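Local coordinates for protein cellulose 1,4-beta-cellobiosidase (Thermobifida fusca, PDB 4JJJ) that probably hydrolyses cellulose to cellobiose, acting through the family 48 glycoside hydrolase module of a multidomain cellulase, at residues His147-Phe158 against Asp166-Tyr175; Pro188-Thr196 against Asn212-Thr220. The protein carries 1 engineered substitution. All coordinates share one frame; numbering follows the deposited sequence. Where two conformers were deposited one is given.

Contact 1: residues His147-Phe158 against Asp166-Tyr175. With ZN (zinc ion), chain B; BGC (beta-D-glucopyranose), chain D; BGC (beta-D-glucopyranose), chain C.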
loop_
_atom_site.group_PDB
_atom_site.type_symbol
_atom_site.label_atom_id
_atom_site.label_comp_id
_atom_site.label_asym_id
_atom_site.label_seq_id
_atom_site.Cartn_x
_atom_site.Cartn_y
_atom_site.Cartn_z
ATOM N N HIS A 147 5.658 -3.995 8.712
ATOM C CA HIS A 147 5.686 -4.978 7.642
ATOM C C HIS A 147 4.309 -5.022 6.972
ATOM O O HIS A 147 3.298 -4.670 7.565
ATOM C CB HIS A 147 6.072 -6.337 8.183
ATOM C CG HIS A 147 6.012 -7.437 7.173
ATOM N ND1 HIS A 147 6.831 -7.507 6.081
ATOM C CD2 HIS A 147 5.160 -8.492 7.058
ATOM C CE1 HIS A 147 6.530 -8.541 5.343
ATOM N NE2 HIS A 147 5.531 -9.179 5.914
ATOM N N TRP A 148 4.248 -5.428 5.698
ATOM C CA TRP A 148 3.012 -5.164 4.963
ATOM C C TRP A 148 1.878 -6.162 5.167
ATOM O O TRP A 148 0.726 -5.790 4.895
ATOM C CB TRP A 148 3.299 -4.979 3.453
ATOM C CG TRP A 148 3.199 -6.215 2.599
ATOM C CD1 TRP A 148 4.152 -7.203 2.376
ATOM C CD2 TRP A 148 2.056 -6.611 1.801
ATOM N NE1 TRP A 148 3.642 -8.116 1.522
ATOM C CE2 TRP A 148 2.373 -7.818 1.160
ATOM C CE3 TRP A 148 0.779 -6.063 1.597
ATOM C CZ2 TRP A 148 1.493 -8.431 0.271
ATOM C CZ3 TRP A 148 -0.105 -6.686 0.698
ATOM C CH2 TRP A 148 0.267 -7.864 0.043
ATOM N N LEU A 149 2.207 -7.380 5.513
ATOM C CA LEU A 149 1.230 -8.517 5.403
ATOM C C LEU A 149 1.424 -9.487 6.557
ATOM O O LEU A 149 2.564 -9.962 6.890
ATOM C CB LEU A 149 1.485 -9.358 4.153
ATOM C CG LEU A 149 0.429 -10.353 3.729
ATOM C CD1 LEU A 149 -0.901 -9.750 3.388
ATOM C CD2 LEU A 149 1.033 -11.213 2.661
ATOM N N LEU A 150 0.300 -9.749 7.250
ATOM C CA LEU A 150 0.186 -10.789 8.301
ATOM C C LEU A 150 -0.835 -11.805 7.922
ATOM O O LEU A 150 -1.761 -11.531 7.145
ATOM C CB LEU A 150 -0.237 -10.204 9.625
ATOM C CG LEU A 150 0.674 -9.121 10.244
ATOM C CD1 LEU A 150 -0.042 -8.506 11.437
ATOM C CD2 LEU A 150 2.014 -9.686 10.684
ATOM N N ASP A 151 -0.710 -12.991 8.512
ATOM C CA ASP A 151 -1.724 -14.022 8.450
ATOM C C ASP A 151 -2.387 -14.107 9.834
ATOM O O ASP A 151 -1.794 -14.672 10.702
ATOM C CB ASP A 151 -1.092 -15.335 8.047
ATOM C CG ASP A 151 -2.059 -16.472 7.932
ATOM O OD1 ASP A 151 -3.299 -16.328 8.138
ATOM O OD2 ASP A 151 -1.613 -17.578 7.411
ATOM N N VAL A 152 -3.515 -13.439 9.991
ATOM C CA VAL A 152 -4.117 -13.223 11.333
ATOM C C VAL A 152 -4.651 -14.536 12.000
ATOM O O VAL A 152 -4.441 -14.709 13.164
ATOM C CB VAL A 152 -5.209 -12.154 11.228
ATOM C CG1 VAL A 152 -5.743 -11.866 12.678
ATOM C CG2 VAL A 152 -4.669 -10.868 10.675
ATOM N N ASP A 153 -5.312 -15.370 11.223
ATOM C CA ASP A 153 -5.838 -16.654 11.728
ATOM C C ASP A 153 -4.873 -17.800 11.476
ATOM O O ASP A 153 -5.211 -18.962 11.739
ATOM C CB ASP A 153 -7.168 -16.924 11.077
ATOM C CG ASP A 153 -8.316 -16.041 11.655
ATOM O OD1 ASP A 153 -8.099 -15.398 12.682
ATOM O OD2 ASP A 153 -9.347 -16.024 10.962
ATOM N N ASN A 154 -3.693 -17.552 10.936
ATOM C CA ASN A 154 -2.746 -18.641 10.619
ATOM C C ASN A 154 -3.332 -19.633 9.660
ATOM O O ASN A 154 -3.161 -20.839 9.790
ATOM C CB ASN A 154 -2.214 -19.337 11.903
ATOM C CG ASN A 154 -0.786 -19.905 11.718
ATOM O OD1 ASN A 154 0.072 -19.287 11.082
ATOM N ND2 ASN A 154 -0.483 -21.050 12.386
ATOM N N VAL A 155 -4.025 -19.128 8.647
ATOM C CA VAL A 155 -4.606 -20.025 7.687
ATOM C C VAL A 155 -3.575 -20.779 6.912
ATOM O O VAL A 155 -3.813 -21.956 6.576
ATOM C CB VAL A 155 -5.627 -19.335 6.804
ATOM C CG1 VAL A 155 -4.957 -18.474 5.823
ATOM C CG2 VAL A 155 -6.529 -20.366 6.258
ATOM N N TYR A 156 -2.401 -20.208 6.748
ATOM C CA TYR A 156 -1.323 -20.873 6.024
ATOM C C TYR A 156 -0.452 -21.799 6.900
ATOM O O TYR A 156 0.332 -22.584 6.357
ATOM C CB TYR A 156 -0.377 -19.855 5.259
ATOM C CG TYR A 156 -0.964 -19.295 4.005
ATOM C CD1 TYR A 156 -1.772 -18.139 4.017
ATOM C CD2 TYR A 156 -0.771 -19.929 2.769
ATOM C CE1 TYR A 156 -2.333 -17.599 2.892
ATOM C CE2 TYR A 156 -1.271 -19.395 1.621
ATOM C CZ TYR A 156 -2.066 -18.233 1.657
ATOM O OH TYR A 156 -2.590 -17.712 0.528
ATOM N N GLY A 157 -0.520 -21.643 8.205
ATOM C CA GLY A 157 0.208 -22.538 9.127
ATOM C C GLY A 157 1.625 -22.216 9.457
ATOM O O GLY A 157 2.406 -23.089 9.969
ATOM N N PHE A 158 2.134 -21.015 9.101
ATOM C CA PHE A 158 3.505 -20.699 9.346
ATOM C C PHE A 158 3.857 -20.424 10.765
ATOM O O PHE A 158 4.927 -20.836 11.213
ATOM C CB PHE A 158 3.974 -19.537 8.447
ATOM C CG PHE A 158 3.920 -19.857 6.973
ATOM C CD1 PHE A 158 4.799 -20.826 6.461
ATOM C CD2 PHE A 158 3.075 -19.185 6.101
ATOM C CE1 PHE A 158 4.826 -21.124 5.142
ATOM C CE2 PHE A 158 3.105 -19.472 4.756
ATOM C CZ PHE A 158 3.960 -20.477 4.274
ATOM N N ASP A 166 -0.464 -20.364 16.666
ATOM C CA ASP A 166 -1.381 -19.296 16.293
ATOM C C ASP A 166 -1.525 -18.236 17.371
ATOM O O ASP A 166 -2.456 -17.445 17.349
ATOM C CB ASP A 166 -2.713 -19.843 15.906
ATOM C CG ASP A 166 -3.526 -20.173 17.077
ATOM O OD1 ASP A 166 -4.734 -19.920 17.012
ATOM O OD2 ASP A 166 -2.935 -20.651 18.043
ATOM N N ASP A 167 -0.506 -18.103 18.190
ATOM C CA ASP A 167 -0.538 -17.150 19.269
ATOM C C ASP A 167 -0.456 -15.681 18.829
ATOM O O ASP A 167 -0.869 -14.817 19.601
ATOM C CB ASP A 167 0.554 -17.483 20.287
ATOM C CG ASP A 167 0.385 -18.914 20.865
ATOM O OD1 ASP A 167 -0.513 -19.149 21.629
ATOM O OD2 ASP A 167 1.134 -19.783 20.452
ATOM N N ALA A 168 0.094 -15.399 17.659
ATOM C CA ALA A 168 0.150 -14.026 17.148
ATOM C C ALA A 168 -0.065 -14.193 15.615
ATOM O O ALA A 168 0.235 -15.264 15.046
ATOM C CB ALA A 168 1.471 -13.416 17.393
ATOM N N PRO A 169 -0.546 -13.160 14.934
ATOM C CA PRO A 169 -0.505 -13.194 13.515
ATOM C C PRO A 169 0.875 -13.557 12.953
ATOM O O PRO A 169 1.897 -13.039 13.493
ATOM C CB PRO A 169 -0.863 -11.721 13.154
ATOM C CG PRO A 169 -1.701 -11.199 14.314
ATOM C CD PRO A 169 -0.998 -11.845 15.454
ATOM N N ALA A 170 0.961 -14.354 11.884
ATOM C CA ALA A 170 2.257 -14.687 11.300
ATOM C C ALA A 170 2.771 -13.603 10.342
ATOM O O ALA A 170 1.970 -13.120 9.518
ATOM C CB ALA A 170 2.203 -15.991 10.587
ATOM N N TYR A 171 4.058 -13.323 10.364
ATOM C CA TYR A 171 4.637 -12.415 9.331
ATOM C C TYR A 171 4.886 -13.208 8.116
ATOM O O TYR A 171 5.656 -14.169 8.140
ATOM C CB TYR A 171 5.966 -11.819 9.879
ATOM C CG TYR A 171 5.834 -10.750 10.903
ATOM C CD1 TYR A 171 5.822 -11.049 12.289
ATOM C CD2 TYR A 171 5.790 -9.397 10.565
ATOM C CE1 TYR A 171 5.733 -10.015 13.245
ATOM C CE2 TYR A 171 5.694 -8.387 11.502
ATOM C CZ TYR A 171 5.674 -8.687 12.865
ATOM O OH TYR A 171 5.609 -7.653 13.813
ATOM N N ILE A 172 4.267 -12.848 6.976
ATOM C CA ILE A 172 4.379 -13.579 5.771
ATOM C C ILE A 172 4.604 -12.615 4.598
ATOM O O ILE A 172 4.436 -11.392 4.737
ATOM C CB ILE A 172 3.076 -14.396 5.484
ATOM C CG1 ILE A 172 1.802 -13.585 5.554
ATOM C CG2 ILE A 172 3.010 -15.525 6.533
ATOM C CD1 ILE A 172 0.674 -14.275 4.797
ATOM N N ASN A 173 4.930 -13.143 3.441
ATOM C CA ASN A 173 5.059 -12.349 2.237
ATOM C C ASN A 173 4.669 -13.210 1.065
ATOM O O ASN A 173 4.505 -14.444 1.205
ATOM C CB ASN A 173 6.464 -11.738 2.127
ATOM C CG ASN A 173 6.582 -10.639 1.154
ATOM O OD1 ASN A 173 5.636 -10.003 0.718
ATOM N ND2 ASN A 173 7.842 -10.377 0.793
ATOM N N THR A 174 4.398 -12.570 -0.043
ATOM C CA THR A 174 3.923 -13.226 -1.266
ATOM C C THR A 174 4.765 -12.699 -2.453
ATOM O O THR A 174 5.658 -13.396 -2.916
ATOM C CB THR A 174 2.451 -13.002 -1.466
ATOM O OG1 THR A 174 2.212 -11.564 -1.489
ATOM C CG2 THR A 174 1.591 -13.668 -0.368
ATOM N N TYR A 175 4.522 -11.487 -2.934
ATOM C CA TYR A 175 5.254 -10.988 -4.103
ATOM C C TYR A 175 6.740 -11.032 -3.930
ATOM O O TYR A 175 7.297 -10.483 -2.978
ATOM C CB TYR A 175 4.776 -9.532 -4.393
ATOM C CG TYR A 175 3.304 -9.425 -4.528
ATOM C CD1 TYR A 175 2.685 -9.802 -5.659
ATOM C CD2 TYR A 175 2.568 -8.931 -3.480
ATOM C CE1 TYR A 175 1.285 -9.829 -5.749
ATOM C CE2 TYR A 175 1.176 -8.914 -3.520
ATOM C CZ TYR A 175 0.538 -9.303 -4.661
ATOM O OH TYR A 175 -0.834 -9.290 -4.861
HETATM ZN ZN ZN B . -10.377 -16.546 9.730
HETATM C C2 BGC D . 1.949 -4.338 -2.919
HETATM C C3 BGC D . 3.027 -5.418 -3.014
HETATM C C4 BGC D . 4.163 -5.048 -2.117
HETATM C C5 BGC D . 3.770 -4.793 -0.687
HETATM C C6 BGC D . 4.919 -4.379 0.224
HETATM C C1 BGC D . 1.686 -4.072 -1.464
HETATM O O1 BGC D . 0.744 -2.995 -1.343
HETATM O O2 BGC D . 0.731 -4.678 -3.617
HETATM O O3 BGC D . 3.476 -5.428 -4.392
HETATM O O4 BGC D . 4.936 -6.299 -2.075
HETATM O O5 BGC D . 2.817 -3.717 -0.700
HETATM O O6 BGC D . 5.565 -3.206 -0.350
HETATM C C2 BGC C . 7.039 -7.374 -1.407
HETATM C C3 BGC C . 8.510 -7.264 -1.575
HETATM C C4 BGC C . 8.940 -7.116 -3.044
HETATM C C5 BGC C . 8.070 -5.973 -3.626
HETATM C C6 BGC C . 8.480 -5.747 -5.075
HETATM C C1 BGC C . 6.362 -6.204 -2.102
HETATM O O2 BGC C . 6.692 -7.439 -0.047
HETATM O O3 BGC C . 9.052 -8.374 -0.957
HETATM O O4 BGC C . 10.315 -6.655 -3.144
HETATM O O5 BGC C . 6.670 -6.194 -3.484
HETATM O O6 BGC C . 7.896 -6.815 -5.851
HETATM O O HOH W 1 -3.050 -16.472 14.891
HETATM O O HOH W 2 -6.492 -19.492 14.104
HETATM O O HOH W 3 -12.362 -17.324 10.090
HETATM O O HOH W 4 -9.547 -17.880 8.368
#
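D151 and A170 face each other as an antiparallel hydrogen-bonded pair: D151 N donates a hydrogen bond to A170 O at 2.9 Å, and A170 N donates one to D151 O at 3.0 Å. L150 and Y171 form the adjoining non-hydrogen-bonded pair. Beyond it the strands part, and I172 N reaches L149 O only weakly, at 3.4 Å.

Side-chain hydrogen bonds take over there. H147 NE2 donates to I172 O at 2.7 Å, nearly straight (171°), the oxygen lying in the imidazole plane. With ND1 paired to T220 N, the ring is gripped at both nitrogens. W148 NE1 donates to N173 OD1 at 2.9 Å, the indole and amide planes standing 78° apart; the same OD1 accepts from O2 of the chain C glucose, whose O3 accepts a hydrogen bond from N173 ND2.

Apolar contacts flank the ladder. L150, with CG beside the backbone N (chi1 -59°), lays CD2 over the Y171 ring face, 3.9 Å from its centroid, while its CD1 meets P169 CB. I172 branches two ways: CD1 packs on L149 CD2 at 3.8 Å and CG2 on F158 CD2 at 3.7 Å.

In the turn after strand 149-151, the D151 carboxylate receives V155 N and Y156 N, and D153 OD2 binds a zinc ion shared with H46.

At the other end W148 is sandwiched, L149 CB over one face and C5 and C6 of the chain D glucose over the opposite one. An aromatic platform beneath a pyranose, with a neighbouring amide holding the next sugar's hydroxyls, is characteristic of a cellulase substrate-binding site.

Contact 2: residues Pro188-Thr196 against Asn212-Thr220. With CA (calcium ion), chain H; BGC (beta-D-glucopyranose), chain C.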
loop_
_atom_site.group_PDB
_atom_site.type_symbol
_atom_site.label_atom_id
_atom_site.label_comp_id
_atom_site.label_asym_id
_atom_site.label_seq_id
_atom_site.Cartn_x
_atom_site.Cartn_y
_atom_site.Cartn_z
ATOM N N PRO A 188 3.109 -18.001 -1.278
ATOM C CA PRO A 188 3.188 -17.455 0.051
ATOM C C PRO A 188 4.239 -18.163 0.906
ATOM O O PRO A 188 4.332 -19.383 0.874
ATOM C CB PRO A 188 1.756 -17.563 0.626
ATOM C CG PRO A 188 0.910 -17.669 -0.636
ATOM C CD PRO A 188 1.776 -18.559 -1.574
ATOM N N HIS A 189 4.909 -17.364 1.678
ATOM C CA HIS A 189 6.055 -17.822 2.460
ATOM C C HIS A 189 6.262 -17.031 3.738
ATOM O O HIS A 189 5.767 -15.896 3.927
ATOM C CB HIS A 189 7.296 -17.796 1.573
ATOM C CG HIS A 189 7.631 -16.449 1.031
ATOM N ND1 HIS A 189 7.073 -15.915 -0.113
ATOM C CD2 HIS A 189 8.399 -15.490 1.547
ATOM C CE1 HIS A 189 7.536 -14.692 -0.304
ATOM N NE2 HIS A 189 8.363 -14.413 0.669
ATOM N N PRO A 190 7.000 -17.633 4.691
ATOM C CA PRO A 190 7.212 -16.943 5.975
ATOM C C PRO A 190 8.300 -15.840 5.808
ATOM O O PRO A 190 9.361 -16.035 5.129
ATOM C CB PRO A 190 7.811 -18.028 6.866
ATOM C CG PRO A 190 8.455 -18.972 5.917
ATOM C CD PRO A 190 7.621 -18.991 4.678
ATOM N N SER A 191 8.065 -14.693 6.431
ATOM C CA SER A 191 9.093 -13.664 6.491
ATOM C C SER A 191 10.388 -14.124 7.241
ATOM O O SER A 191 11.499 -13.696 6.950
ATOM C CB SER A 191 8.547 -12.426 7.191
ATOM O OG SER A 191 7.442 -11.973 6.414
ATOM N N CYS A 192 10.192 -14.943 8.261
ATOM C CA CYS A 192 11.285 -15.538 9.017
ATOM C C CYS A 192 11.362 -16.974 8.624
ATOM O O CYS A 192 10.463 -17.734 9.025
ATOM C CB CYS A 192 10.997 -15.379 10.474
ATOM S SG CYS A 192 12.395 -15.947 11.535
ATOM N N ASP A 193 12.347 -17.343 7.816
ATOM C CA ASP A 193 12.445 -18.680 7.191
ATOM C C ASP A 193 13.636 -19.433 7.862
ATOM O O ASP A 193 14.768 -19.108 7.630
ATOM C CB ASP A 193 12.697 -18.534 5.672
ATOM C CG ASP A 193 12.379 -19.843 4.905
ATOM O OD1 ASP A 193 12.501 -20.922 5.600
ATOM O OD2 ASP A 193 12.032 -19.736 3.750
ATOM N N ASP A 194 13.280 -20.435 8.691
ATOM C CA ASP A 194 14.219 -21.312 9.387
ATOM C C ASP A 194 14.206 -22.675 8.736
ATOM O O ASP A 194 14.710 -23.657 9.305
ATOM C CB ASP A 194 13.923 -21.407 10.871
ATOM C CG ASP A 194 12.714 -22.271 11.173
ATOM O OD1 ASP A 194 11.872 -22.443 10.257
ATOM O OD2 ASP A 194 12.661 -22.802 12.295
ATOM N N PHE A 195 13.653 -22.756 7.545
ATOM C CA PHE A 195 13.604 -23.914 6.761
ATOM C C PHE A 195 12.663 -24.998 7.288
ATOM O O PHE A 195 12.717 -26.113 6.762
ATOM C CB PHE A 195 14.982 -24.554 6.444
ATOM C CG PHE A 195 16.025 -23.642 5.914
ATOM C CD1 PHE A 195 15.752 -22.384 5.380
ATOM C CD2 PHE A 195 17.352 -24.051 5.915
ATOM C CE1 PHE A 195 16.751 -21.557 4.905
ATOM C CE2 PHE A 195 18.336 -23.206 5.426
ATOM C CZ PHE A 195 18.036 -21.998 4.846
ATOM N N THR A 196 11.771 -24.684 8.227
ATOM C CA THR A 196 10.826 -25.632 8.730
ATOM C C THR A 196 9.917 -26.148 7.660
ATOM O O THR A 196 9.580 -27.334 7.574
ATOM C CB THR A 196 10.021 -25.048 9.910
ATOM O OG1 THR A 196 10.862 -24.797 10.998
ATOM C CG2 THR A 196 8.909 -26.102 10.349
ATOM N N ASN A 212 25.065 -20.491 -1.356
ATOM C CA ASN A 212 24.846 -20.930 0.013
ATOM C C ASN A 212 23.458 -20.392 0.412
ATOM O O ASN A 212 23.103 -19.296 -0.125
ATOM C CB ASN A 212 25.901 -20.294 0.940
ATOM C CG ASN A 212 27.322 -20.787 0.674
ATOM O OD1 ASN A 212 27.624 -21.978 0.792
ATOM N ND2 ASN A 212 28.203 -19.857 0.326
ATOM N N TYR A 213 22.667 -21.123 1.229
ATOM C CA TYR A 213 21.416 -20.537 1.806
ATOM C C TYR A 213 21.455 -20.564 3.312
ATOM O O TYR A 213 21.802 -21.555 3.983
ATOM C CB TYR A 213 20.112 -21.225 1.293
ATOM C CG TYR A 213 19.943 -21.003 -0.164
ATOM C CD1 TYR A 213 19.388 -19.805 -0.650
ATOM C CD2 TYR A 213 20.354 -21.893 -1.084
ATOM C CE1 TYR A 213 19.261 -19.557 -2.009
ATOM C CE2 TYR A 213 20.267 -21.668 -2.464
ATOM C CZ TYR A 213 19.666 -20.484 -2.937
ATOM O OH TYR A 213 19.523 -20.247 -4.262
ATOM N N ALA A 214 21.109 -19.445 3.927
ATOM C CA ALA A 214 21.122 -19.389 5.339
ATOM C C ALA A 214 19.715 -19.052 5.864
ATOM O O ALA A 214 19.003 -18.296 5.201
ATOM C CB ALA A 214 22.125 -18.312 5.812
ATOM N N LYS A 215 19.403 -19.550 7.040
ATOM C CA LYS A 215 18.131 -19.161 7.722
ATOM C C LYS A 215 18.170 -17.652 7.934
ATOM O O LYS A 215 19.237 -17.106 8.292
ATOM C CB LYS A 215 18.035 -19.887 9.043
ATOM C CG LYS A 215 17.962 -21.395 8.849
ATOM C CD LYS A 215 17.891 -22.100 10.149
ATOM C CE LYS A 215 17.816 -23.630 9.967
ATOM N NZ LYS A 215 17.644 -24.276 11.300
ATOM N N GLN A 216 17.030 -16.963 7.722
ATOM C CA GLN A 216 17.054 -15.467 7.677
ATOM C C GLN A 216 15.626 -14.945 7.761
ATOM O O GLN A 216 14.620 -15.698 7.632
ATOM C CB GLN A 216 17.637 -15.058 6.330
ATOM C CG GLN A 216 16.815 -15.509 5.131
ATOM C CD GLN A 216 17.524 -15.164 3.856
ATOM O OE1 GLN A 216 17.177 -14.194 3.152
ATOM N NE2 GLN A 216 18.547 -15.918 3.528
ATOM N N TRP A 217 15.574 -13.661 8.061
ATOM C CA TRP A 217 14.304 -12.916 8.127
ATOM C C TRP A 217 14.433 -11.785 7.130
ATOM O O TRP A 217 15.506 -11.266 6.835
ATOM C CB TRP A 217 14.150 -12.363 9.560
ATOM C CG TRP A 217 15.310 -11.611 10.153
ATOM C CD1 TRP A 217 16.362 -12.094 10.796
ATOM C CD2 TRP A 217 15.544 -10.209 9.988
ATOM N NE1 TRP A 217 17.261 -11.110 11.112
ATOM C CE2 TRP A 217 16.771 -9.910 10.627
ATOM C CE3 TRP A 217 14.807 -9.182 9.384
ATOM C CZ2 TRP A 217 17.294 -8.590 10.666
ATOM C CZ3 TRP A 217 15.323 -7.882 9.415
ATOM C CH2 TRP A 217 16.544 -7.596 10.029
ATOM N N ARG A 218 13.260 -11.297 6.662
ATOM C CA ARG A 218 13.186 -10.104 5.888
ATOM C C ARG A 218 11.734 -9.561 5.949
ATOM O O ARG A 218 10.811 -10.370 6.051
ATOM C CB ARG A 218 13.572 -10.302 4.436
ATOM C CG ARG A 218 12.861 -11.418 3.678
ATOM C CD ARG A 218 13.736 -12.685 3.678
ATOM N NE ARG A 218 13.154 -13.676 2.733
ATOM C CZ ARG A 218 12.294 -14.629 3.041
ATOM N NH1 ARG A 218 11.871 -14.786 4.297
ATOM N NH2 ARG A 218 11.856 -15.373 2.083
ATOM N N TYR A 219 11.603 -8.244 5.848
ATOM C CA TYR A 219 10.299 -7.575 5.965
ATOM C C TYR A 219 10.244 -6.556 4.838
ATOM O O TYR A 219 11.244 -6.106 4.358
ATOM C CB TYR A 219 10.114 -6.882 7.347
ATOM C CG TYR A 219 10.195 -7.927 8.432
ATOM C CD1 TYR A 219 9.167 -8.869 8.625
ATOM C CD2 TYR A 219 11.371 -8.119 9.161
ATOM C CE1 TYR A 219 9.294 -9.891 9.585
ATOM C CE2 TYR A 219 11.479 -9.101 10.122
ATOM C CZ TYR A 219 10.454 -10.045 10.283
ATOM O OH TYR A 219 10.522 -11.166 11.159
ATOM N N THR A 220 9.036 -6.150 4.485
ATOM C CA THR A 220 8.797 -5.159 3.495
ATOM C C THR A 220 7.781 -4.154 3.966
ATOM O O THR A 220 6.698 -4.504 4.385
ATOM C CB THR A 220 8.254 -5.714 2.222
ATOM O OG1 THR A 220 9.043 -6.855 1.776
ATOM C CG2 THR A 220 8.281 -4.646 1.125
HETATM CA CA CA H . 11.266 -22.286 14.181
HETATM C C2 BGC C . 7.039 -7.374 -1.407
HETATM C C3 BGC C . 8.510 -7.264 -1.575
HETATM C C4 BGC C . 8.940 -7.116 -3.044
HETATM C C5 BGC C . 8.070 -5.973 -3.626
HETATM C C6 BGC C . 8.480 -5.747 -5.075
HETATM C C1 BGC C . 6.362 -6.204 -2.102
HETATM O O2 BGC C . 6.692 -7.439 -0.047
HETATM O O3 BGC C . 9.052 -8.374 -0.957
HETATM O O4 BGC C . 10.315 -6.655 -3.144
HETATM O O5 BGC C . 6.670 -6.194 -3.484
HETATM O O6 BGC C . 7.896 -6.815 -5.851
HETATM O O HOH W 5 10.473 -17.630 3.135
HETATM O O HOH W 6 9.024 -10.982 4.152
HETATM O O HOH W 7 15.150 -23.979 12.860
HETATM O O HOH W 8 9.923 -23.808 13.651
HETATM O O HOH W 9 10.283 -20.670 15.696
HETATM O O HOH W 10 13.285 -21.029 14.593
HETATM O O HOH W 11 11.805 -23.420 16.031
#
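K215 runs along the backbone of D193 and D194 and across the F195 ring, its chain extended beyond CG. CB lies near D193 O. CG, placed beside the backbone N (chi1 -63°), sits over the centre of the F195 ring, 3.8 Å from the centroid and 7° off the normal: a CH-pi contact. CD and CE follow the next peptide, CE coming to 3.2 Å from D194 O. NZ donates to a water at 3.0 Å, which in turn donates to D194 OD2, the oxygen that binds the calcium ion together with C161 O and four waters. The F195 ring also turns an edge to Y213 O.

Two Asx turns shape the loop under this chain, D193 OD1 accepting from F195 N and D194 OD1 from T196 N. D193 and Q216 form an antiparallel hydrogen-bonded pair, with D193 N to Q216 O at 2.8 Å and Q216 N to D193 O at 3.1 Å. R218 extends the grip: its N bonds S191 O at 3.0 Å, and NH1 bonds P190 O at 2.9 Å and S191 O weakly. NH2 donates to a water that bridges P190 O and D193 OD2; D193 OD2 also accepts from Y203 N.

C192, disulfide-bonded to C161, forms an antiparallel non-hydrogen-bonded pair with W217. R218 and T220 line the glycan pocket. Strand 192-193 is an outermost strand of a four-stranded antiparallel sheet; strand 216-220 has strand 302-306 along its other side and leads on to helix 223-242.

Contact 1 closes before contact 2 opens along the chain, and their centres lie about 13 Å apart on the same side of the chain's centre. Strand 170-173 of contact 1 neighbours strand 189-190 of contact 2 in one antiparallel sheet, with probable backbone hydrogen bonds from N173 N to H189 O (2.9 Å) and S191 N to Y171 O (3.0 Å). Past S191 the chain enters strand 192-193 of a second sheet, paired with 216-220, so residues 188-196 tie the two sheets together. The zinc and calcium ions lie in loops beyond the sheets, which together present N173 and T220 to one sugar of the glycan-binding site, the chain C glucose.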